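Local structure of hypothetical membrane protein (Corynebacterium glutamicum, 6JS9) at residues S20-I25 and G32-G37. The protein binds heme through its N-terminal HtaA domain, the part crystallised here, and probably passes it along the heme uptake machinery of corynebacteria. Sequence-based numbering, arbitrary orientation.
Sequences SFRNYI and GSITLG. With HEM (protoporphyrin IX containing Fe), chain C.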
# COMPACT_ATOMS: atom_id res chain seq x y z
N SER A 20 12.21 -5.72 -1.82
CA SER A 20 13.37 -5.17 -2.52
C SER A 20 13.36 -3.65 -2.50
O SER A 20 14.43 -3.02 -2.49
CB SER A 20 13.42 -5.68 -3.96
OG SER A 20 12.41 -5.07 -4.75
N PHE A 21 12.18 -3.03 -2.51
CA PHE A 21 12.13 -1.58 -2.38
C PHE A 21 12.54 -1.13 -0.99
O PHE A 21 13.31 -0.18 -0.84
CB PHE A 21 10.74 -1.06 -2.73
CG PHE A 21 10.67 0.43 -2.79
CD1 PHE A 21 11.36 1.13 -3.78
CD2 PHE A 21 9.93 1.14 -1.86
CE1 PHE A 21 11.30 2.50 -3.84
CE2 PHE A 21 9.87 2.52 -1.92
CZ PHE A 21 10.56 3.20 -2.91
N ARG A 22 12.02 -1.79 0.06
CA ARG A 22 12.43 -1.44 1.42
C ARG A 22 13.94 -1.59 1.58
O ARG A 22 14.58 -0.77 2.25
CB ARG A 22 11.70 -2.30 2.46
CG ARG A 22 10.17 -2.20 2.40
CD ARG A 22 9.49 -2.69 3.68
NE ARG A 22 9.91 -4.03 4.10
CZ ARG A 22 9.48 -5.15 3.53
NH1 ARG A 22 8.64 -5.10 2.51
NH2 ARG A 22 9.92 -6.32 3.97
N ASN A 23 14.52 -2.64 0.99
CA ASN A 23 15.96 -2.84 1.06
C ASN A 23 16.69 -1.78 0.26
O ASN A 23 17.70 -1.23 0.72
CB ASN A 23 16.32 -4.23 0.53
CG ASN A 23 15.98 -5.35 1.50
OD1 ASN A 23 15.76 -5.13 2.70
ND2 ASN A 23 15.96 -6.57 0.99
N TYR A 24 16.20 -1.50 -0.95
CA TYR A 24 16.75 -0.42 -1.76
C TYR A 24 16.83 0.88 -0.97
O TYR A 24 17.87 1.54 -0.95
CB TYR A 24 15.88 -0.28 -3.02
CG TYR A 24 16.04 1.03 -3.74
CD1 TYR A 24 17.22 1.33 -4.44
CD2 TYR A 24 15.02 1.97 -3.74
CE1 TYR A 24 17.36 2.53 -5.09
CE2 TYR A 24 15.15 3.17 -4.41
CZ TYR A 24 16.33 3.45 -5.08
OH TYR A 24 16.46 4.65 -5.72
N ILE A 25 15.75 1.22 -0.25
CA ILE A 25 15.68 2.46 0.53
C ILE A 25 16.63 2.40 1.73
O ILE A 25 17.35 3.36 2.01
CB ILE A 25 14.23 2.72 1.00
CG1 ILE A 25 13.33 3.18 -0.16
CG2 ILE A 25 14.19 3.70 2.21
CD1 ILE A 25 13.85 4.38 -0.92
N GLY A 32 18.30 5.99 2.48
CA GLY A 32 17.29 6.83 3.10
C GLY A 32 16.64 6.15 4.30
O GLY A 32 17.29 5.44 5.07
N SER A 33 15.33 6.38 4.45
CA SER A 33 14.61 5.90 5.62
C SER A 33 13.16 5.60 5.26
O SER A 33 12.63 6.09 4.26
CB SER A 33 14.63 6.94 6.75
OG SER A 33 14.03 8.13 6.29
N ILE A 34 12.53 4.79 6.10
CA ILE A 34 11.09 4.51 6.04
C ILE A 34 10.48 4.94 7.36
O ILE A 34 10.99 4.57 8.43
CB ILE A 34 10.79 3.02 5.76
CG1 ILE A 34 11.50 2.53 4.50
CG2 ILE A 34 9.26 2.78 5.64
CD1 ILE A 34 11.23 1.04 4.21
N THR A 35 9.40 5.72 7.31
CA THR A 35 8.73 6.19 8.51
C THR A 35 7.23 5.91 8.42
O THR A 35 6.58 6.30 7.44
CB THR A 35 8.97 7.69 8.74
OG1 THR A 35 10.38 7.96 8.67
CG2 THR A 35 8.49 8.10 10.10
N LEU A 36 6.70 5.23 9.43
CA LEU A 36 5.28 4.92 9.50
C LEU A 36 4.57 5.94 10.38
O LEU A 36 5.12 6.42 11.37
CB LEU A 36 5.06 3.52 10.05
CG LEU A 36 5.76 2.40 9.29
CD1 LEU A 36 5.56 1.10 10.05
CD2 LEU A 36 5.24 2.31 7.87
N GLY A 37 3.33 6.27 10.00
CA GLY A 37 2.53 7.19 10.79
C GLY A 37 1.08 6.75 10.86
O GLY A 37 0.69 5.75 10.27
CHA HEM C . 16.15 1.28 -8.29
CHB HEM C . 12.48 4.39 -7.67
CHC HEM C . 15.50 8.20 -7.98
CHD HEM C . 19.09 5.10 -9.06
C1A HEM C . 14.89 1.78 -8.07
C2A HEM C . 13.68 1.02 -7.82
C3A HEM C . 12.66 1.86 -7.64
C4A HEM C . 13.19 3.21 -7.77
CMA HEM C . 11.19 1.44 -7.36
CAA HEM C . 13.63 -0.52 -7.76
CBA HEM C . 14.25 -0.99 -6.45
CGA HEM C . 14.08 -2.48 -6.35
O1A HEM C . 13.00 -2.93 -5.88
O2A HEM C . 15.03 -3.20 -6.77
C1B HEM C . 12.97 5.68 -7.71
C2B HEM C . 12.17 6.89 -7.60
C3B HEM C . 12.99 7.95 -7.68
C4B HEM C . 14.35 7.44 -7.84
CMB HEM C . 10.62 6.85 -7.41
CAB HEM C . 12.70 9.48 -7.61
CBB HEM C . 11.49 10.03 -7.45
C1C HEM C . 16.75 7.71 -8.32
C2C HEM C . 17.96 8.48 -8.51
C3C HEM C . 18.95 7.63 -8.81
C4C HEM C . 18.41 6.28 -8.80
CMC HEM C . 17.99 10.02 -8.39
CAC HEM C . 20.45 7.93 -9.12
CBC HEM C . 20.96 9.16 -9.17
C1D HEM C . 18.63 3.80 -8.93
C2D HEM C . 19.41 2.58 -9.09
C3D HEM C . 18.60 1.52 -8.88
C4D HEM C . 17.27 2.03 -8.58
CMD HEM C . 20.92 2.50 -9.43
CAD HEM C . 18.96 0.02 -8.91
CBD HEM C . 19.41 -0.31 -7.48
CGD HEM C . 19.78 -1.77 -7.31
O1D HEM C . 20.49 -2.07 -6.33
O2D HEM C . 19.38 -2.63 -8.14
NA HEM C . 14.54 3.12 -8.02
NB HEM C . 14.30 6.07 -7.87
NC HEM C . 17.07 6.37 -8.48
ND HEM C . 17.33 3.41 -8.61
FE HEM C . 15.87 4.73 -7.94
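I25 meets the start of strand 33-37 with both its backbone and its side chain. I25 O accepts a hydrogen bond from G32 N at 2.8 Å, an almost straight bond (N-H...O 168°) that ties the end of helix 19-26 to the chain as it enters the strand. The CG2 methyl of I25 faces the strand, 3.5 Å from S33 O and 3.7 Å from I34 CG1, while CG1 lies over one face of the F21 ring, offset toward its rim. I34 reaches back toward the helix: its extended chain (chi2 179°) carries CD1 obliquely across the aliphatic part of R22, 3.8 Å from R22 CB. Past that point R22 NH1 forms a salt bridge with D174 and a hydrogen bond to G16 O.

The short helix has the strand 33-37, which pairs with 63-79 in the antiparallel sheet of the HtaA domain, on one side and the heme on an adjoining one. On the heme side Y24 is the axial ligand, its OH 2.3 Å from the iron; a chi1 of 162° turns the ring away from the backbone N and out over the porphyrin. H77 NE2 hydrogen-bonds to the same OH, so that oxygen is held by both the iron and a second-shell histidine. One turn earlier, S20 OG donates a very short 2.5 Å hydrogen bond to propionate oxygen O1A. F21 packs its CD1 against the heme methyl CMA at 3.6 Å, with the rings of F74 and F163 edge-to-face to its own.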